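Local coordinates for acetyl-CoA hydrolase/transferase family protein (PDB 2NVV), which probably transfers coenzyme A between an acyl-CoA and acetate or hydrolyses acetyl-CoA, as a zinc-binding member of the acetyl-CoA hydrolase/transferase family, at residues A[188-193]-A[278-283]; A[247-252]-A[385-390]. All coordinates share one frame; numbering follows the deposited sequence.

Contact 1 of 2, residues A[188-193]-A[278-283]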
# COMPACT_ATOMS: atom_id res chain seq x y z
N TYR A 188 -10.98 15.56 10.05
CA TYR A 188 -10.37 15.08 11.28
C TYR A 188 -11.34 14.22 12.08
O TYR A 188 -10.99 13.63 13.11
CB TYR A 188 -9.91 16.29 12.10
CG TYR A 188 -9.08 17.25 11.28
CD1 TYR A 188 -7.73 17.02 11.06
CD2 TYR A 188 -9.68 18.33 10.64
CE1 TYR A 188 -6.98 17.84 10.20
CE2 TYR A 188 -8.95 19.16 9.79
CZ TYR A 188 -7.60 18.90 9.57
OH TYR A 188 -6.89 19.70 8.70
N THR A 189 -12.57 14.14 11.59
CA THR A 189 -13.64 13.36 12.19
C THR A 189 -14.41 12.75 11.03
O THR A 189 -14.51 13.36 9.96
CB THR A 189 -14.58 14.28 13.01
OG1 THR A 189 -13.90 14.71 14.20
CG2 THR A 189 -15.86 13.58 13.37
N PRO A 190 -14.96 11.54 11.20
CA PRO A 190 -15.69 10.97 10.07
C PRO A 190 -16.89 11.76 9.57
O PRO A 190 -17.37 11.52 8.46
CB PRO A 190 -16.05 9.56 10.56
CG PRO A 190 -16.04 9.68 12.03
CD PRO A 190 -14.88 10.58 12.32
N SER A 191 -17.36 12.74 10.34
CA SER A 191 -18.52 13.53 9.92
C SER A 191 -18.20 14.95 9.47
O SER A 191 -19.09 15.78 9.32
CB SER A 191 -19.54 13.60 11.06
OG SER A 191 -19.01 14.29 12.17
N ASP A 192 -16.92 15.22 9.23
CA ASP A 192 -16.52 16.56 8.80
C ASP A 192 -16.82 16.83 7.34
O ASP A 192 -16.54 16.00 6.47
CB ASP A 192 -15.02 16.78 9.05
CG ASP A 192 -14.68 16.93 10.52
OD1 ASP A 192 -15.61 17.02 11.34
OD2 ASP A 192 -13.47 16.97 10.84
N ARG A 193 -17.40 18.00 7.08
CA ARG A 193 -17.72 18.44 5.73
C ARG A 193 -16.60 19.34 5.21
O ARG A 193 -16.16 20.27 5.89
CB ARG A 193 -19.04 19.21 5.71
CG ARG A 193 -20.28 18.37 5.96
CD ARG A 193 -21.50 19.07 5.40
NE ARG A 193 -22.65 18.18 5.29
CZ ARG A 193 -23.31 17.68 6.33
NH1 ARG A 193 -22.92 18.00 7.56
NH2 ARG A 193 -24.35 16.88 6.16
N ALA A 278 -20.76 2.93 21.17
CA ALA A 278 -21.45 3.46 20.00
C ALA A 278 -20.34 3.94 19.08
O ALA A 278 -19.44 4.66 19.50
CB ALA A 278 -22.37 4.61 20.38
N PHE A 279 -20.40 3.54 17.81
CA PHE A 279 -19.35 3.88 16.89
C PHE A 279 -19.78 4.52 15.58
O PHE A 279 -20.96 4.54 15.23
CB PHE A 279 -18.51 2.63 16.62
CG PHE A 279 -19.29 1.48 16.00
CD1 PHE A 279 -19.32 1.31 14.61
CD2 PHE A 279 -20.00 0.58 16.80
CE1 PHE A 279 -20.03 0.26 14.03
CE2 PHE A 279 -20.72 -0.47 16.23
CZ PHE A 279 -20.73 -0.63 14.85
N ASN A 280 -18.80 5.05 14.86
CA ASN A 280 -19.04 5.68 13.58
C ASN A 280 -18.40 4.84 12.49
O ASN A 280 -17.47 4.08 12.75
CB ASN A 280 -18.43 7.09 13.54
CG ASN A 280 -19.00 8.00 14.62
OD1 ASN A 280 -18.28 8.43 15.53
ND2 ASN A 280 -20.30 8.31 14.52
N MSE A 281 -18.90 4.98 11.27
CA MSE A 281 -18.37 4.26 10.13
C MSE A 281 -17.66 5.25 9.22
O MSE A 281 -18.09 6.40 9.08
CB MSE A 281 -19.49 3.62 9.29
CG MSE A 281 -20.38 2.63 10.02
SE MSE A 281 -19.44 1.05 10.51
CE MSE A 281 -19.19 0.26 8.73
N TYR A 282 -16.57 4.80 8.62
CA TYR A 282 -15.86 5.59 7.64
C TYR A 282 -15.54 4.51 6.61
O TYR A 282 -14.39 4.12 6.43
CB TYR A 282 -14.57 6.20 8.19
CG TYR A 282 -14.06 7.32 7.29
CD1 TYR A 282 -14.67 8.57 7.30
CD2 TYR A 282 -13.07 7.08 6.34
CE1 TYR A 282 -14.30 9.56 6.40
CE2 TYR A 282 -12.69 8.06 5.44
CZ TYR A 282 -13.31 9.30 5.47
OH TYR A 282 -12.96 10.27 4.55
N THR A 283 -16.60 3.99 5.99
CA THR A 283 -16.51 2.91 4.99
C THR A 283 -16.61 3.37 3.54
O THR A 283 -16.50 4.55 3.21
CB THR A 283 -17.63 1.86 5.17
OG1 THR A 283 -18.85 2.52 5.53
CG2 THR A 283 -17.28 0.86 6.21
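Tyr282 turns its CG anti to the backbone N (chi1 -164°), which carries its ring to Pro190, while Asn280, two residues earlier on the same strand, meets CG of Pro190 with its CB. The contact joins a type I beta turn, Thr189 to Asp192, to strand 279-282, the first strand of a three-stranded parallel sheet with 299-304 and 328-330; on this strand Asn280 also bonds by its backbone to Leu255 of strand 255-257. Pro190 occupies the second position of the turn, where its ring-restricted phi of -61° fits naturally. Its compact hydrocarbon ring can also lie close to a strand without bringing in a polar group to satisfy.

Two corners of that ring share the work. CB of Pro190 comes within 3.7 Å of CD1 of Tyr282, reaching the aromatic ring obliquely, and CG of Pro190 lies 3.8 Å from CB of Asn280, the proline and asparagine side chains crossing at about a right angle. The backbone oxygen of the intervening selenomethionine, Met281, is a looser neighbour. A tyrosine suits the strand end because its wide ring takes the apolar proline while its OH, farther along, hydrogen-bonds to the backbone O of Tyr335. The side chain of Asn280 also rests on Lys300 and Phe301 of the adjoining strand.

Several hydrogen bonds hold the turn. Asp192 N donates to Thr189 O, closing it, and Arg331 NH1 donates hydrogen bonds to the backbone oxygens of Pro190 and Asp192. The carboxylate of Asp192 reaches back to the chain entering the turn: OD2 accepts a weak bond from Thr189 N and a firmer one from Tyr188 N at 3.0 Å, the latter arriving on its anti side, 26° out of the carboxylate plane.

Contact 2 of 2, residues A[247-252]-A[385-390]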
# COMPACT_ATOMS: atom_id res chain seq x y z
N ARG A 247 -4.47 -1.53 23.18
CA ARG A 247 -4.02 -1.42 21.80
C ARG A 247 -4.99 -0.68 20.89
O ARG A 247 -4.73 -0.51 19.70
CB ARG A 247 -3.71 -2.81 21.25
CG ARG A 247 -2.29 -3.27 21.60
CD ARG A 247 -2.11 -4.75 21.34
NE ARG A 247 -2.11 -5.49 22.59
CZ ARG A 247 -2.76 -6.63 22.79
NH1 ARG A 247 -2.71 -7.24 23.97
NH2 ARG A 247 -3.49 -7.16 21.81
N ILE A 248 -6.10 -0.23 21.45
CA ILE A 248 -7.10 0.54 20.73
C ILE A 248 -7.66 1.48 21.79
O ILE A 248 -7.99 1.05 22.89
CB ILE A 248 -8.26 -0.33 20.19
CG1 ILE A 248 -7.73 -1.37 19.20
CG2 ILE A 248 -9.29 0.58 19.47
CD1 ILE A 248 -8.82 -2.19 18.57
N PRO A 249 -7.78 2.77 21.47
CA PRO A 249 -8.31 3.72 22.45
C PRO A 249 -9.69 3.31 22.96
O PRO A 249 -10.53 2.84 22.19
CB PRO A 249 -8.31 5.07 21.71
CG PRO A 249 -8.14 4.70 20.26
CD PRO A 249 -7.29 3.47 20.26
N LYS A 250 -9.89 3.49 24.26
CA LYS A 250 -11.14 3.13 24.94
C LYS A 250 -12.43 3.59 24.27
O LYS A 250 -13.44 2.90 24.37
CB LYS A 250 -11.10 3.64 26.38
CG LYS A 250 -10.77 2.57 27.41
CD LYS A 250 -9.41 1.91 27.16
CE LYS A 250 -9.08 0.95 28.29
NZ LYS A 250 -7.66 0.50 28.27
N ASP A 251 -12.42 4.74 23.62
CA ASP A 251 -13.62 5.23 22.95
C ASP A 251 -13.78 4.64 21.55
O ASP A 251 -14.65 5.06 20.79
CB ASP A 251 -13.57 6.76 22.82
CG ASP A 251 -13.58 7.45 24.16
OD1 ASP A 251 -14.45 7.13 25.00
OD2 ASP A 251 -12.73 8.34 24.37
N PHE A 252 -12.93 3.66 21.21
CA PHE A 252 -12.98 2.99 19.91
C PHE A 252 -12.49 3.92 18.79
O PHE A 252 -12.00 5.03 19.04
CB PHE A 252 -14.40 2.51 19.61
CG PHE A 252 -14.46 1.26 18.78
CD1 PHE A 252 -15.57 0.98 18.01
CD2 PHE A 252 -13.42 0.33 18.81
CE1 PHE A 252 -15.65 -0.19 17.27
CE2 PHE A 252 -13.50 -0.85 18.07
CZ PHE A 252 -14.61 -1.11 17.30
N ASN A 385 -3.43 1.37 5.17
CA ASN A 385 -3.34 2.49 6.11
C ASN A 385 -4.16 2.44 7.39
O ASN A 385 -4.11 3.38 8.19
CB ASN A 385 -3.67 3.78 5.36
CG ASN A 385 -2.83 3.95 4.11
OD1 ASN A 385 -3.32 3.75 2.99
ND2 ASN A 385 -1.57 4.31 4.28
N SER A 386 -4.89 1.36 7.62
CA SER A 386 -5.70 1.24 8.82
C SER A 386 -4.89 1.15 10.11
O SER A 386 -3.72 0.78 10.10
CB SER A 386 -6.60 0.02 8.75
OG SER A 386 -5.82 -1.15 8.78
N TYR A 387 -5.55 1.49 11.22
CA TYR A 387 -4.96 1.45 12.55
C TYR A 387 -4.53 0.01 12.76
O TYR A 387 -3.43 -0.26 13.22
CB TYR A 387 -6.02 1.86 13.57
CG TYR A 387 -5.48 2.23 14.93
CD1 TYR A 387 -5.34 1.27 15.92
CD2 TYR A 387 -5.18 3.55 15.24
CE1 TYR A 387 -4.92 1.61 17.20
CE2 TYR A 387 -4.75 3.91 16.52
CZ TYR A 387 -4.62 2.94 17.49
OH TYR A 387 -4.22 3.29 18.76
N VAL A 388 -5.43 -0.91 12.41
CA VAL A 388 -5.17 -2.34 12.50
C VAL A 388 -5.99 -2.93 11.36
O VAL A 388 -7.19 -2.67 11.26
CB VAL A 388 -5.70 -2.99 13.81
CG1 VAL A 388 -5.05 -4.36 13.99
CG2 VAL A 388 -5.40 -2.12 14.99
N SER A 389 -5.36 -3.71 10.48
CA SER A 389 -6.10 -4.29 9.36
C SER A 389 -6.50 -5.71 9.68
O SER A 389 -5.68 -6.51 10.14
CB SER A 389 -5.27 -4.26 8.08
OG SER A 389 -4.17 -5.13 8.19
N ILE A 390 -7.76 -6.03 9.43
CA ILE A 390 -8.29 -7.36 9.70
C ILE A 390 -8.86 -8.00 8.44
O ILE A 390 -9.50 -7.35 7.62
CB ILE A 390 -9.41 -7.30 10.75
CG1 ILE A 390 -8.90 -6.63 12.03
CG2 ILE A 390 -9.94 -8.70 11.04
CD1 ILE A 390 -10.00 -6.29 13.02
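The ring of Tyr387 has the backbone oxygen of Arg247 at its edge, in the plane of the ring, with O of Arg247 3.3 Å from CE1 of Tyr387. CD of Pro249 and CA of Ile248 approach the same ring obliquely. From the second subunit, the ring of Tyr114 stacks on Tyr387, and that of Phe116 meets it with the planes at about 85°, so this tyrosine belongs to the dimer interface as well as to the fold of its own chain.

Both segments lie where the chain of an alpha/beta domain passes from a helix to a strand. One leads from helix 226-245 to strand 255-257, the other from helix 379-385 to strand 389-392; these strands run parallel on either side of 348-352 in a mixed sheet. A chi1 of -164° swings the ring of Tyr387 away from its own backbone N and over to the other connection. There it meets Pro249 from the opposite direction, and CD of Pro249 lies 3.4 Å from OH and 3.9 Å from CZ of Tyr387. The long, flat ring reaches from one connection to the other, and the proline presents its CD methylene to it.

Pro249 also begins a type I turn ending at Phe252, closed by the bond from Phe252 N to Pro249 O. Ile248, buried, faces helix 226-245 and strand 348-352 with its branched hydrocarbon, whereas Arg247 leads its charged end away to a salt bridge with Glu242.

The polar atoms of the two segments are not joined to one another by hydrogen bonds. Cohesion therefore rests on dispersion and fit, to which the partly positive ring CH facing the Arg247 carbonyl may add a modest electrostatic attraction.

How the contacts relate
Contacts 1 and 2 have centres about 14 Å apart, on the same side of the chain's centre, and their segments alternate in sequence. They touch where CB of Phe279 packs 3.6 Å from CD1 of Phe252, which sets the start of strand 279-282 against the loop 247-252. Between the two in sequence runs strand 255-257, whose Leu255 packs on Phe279 and Met281. Contact 1 lies nearer the predicted active site: side chain to side chain, Tyr282 is about 8 Å from Glu284, the probable thioester-forming glutamate, and the Met281 side chain is about 8 Å from Gly258 of the predicted CoA-binding loop. Contact 2 is remote from these sites and faces the second subunit.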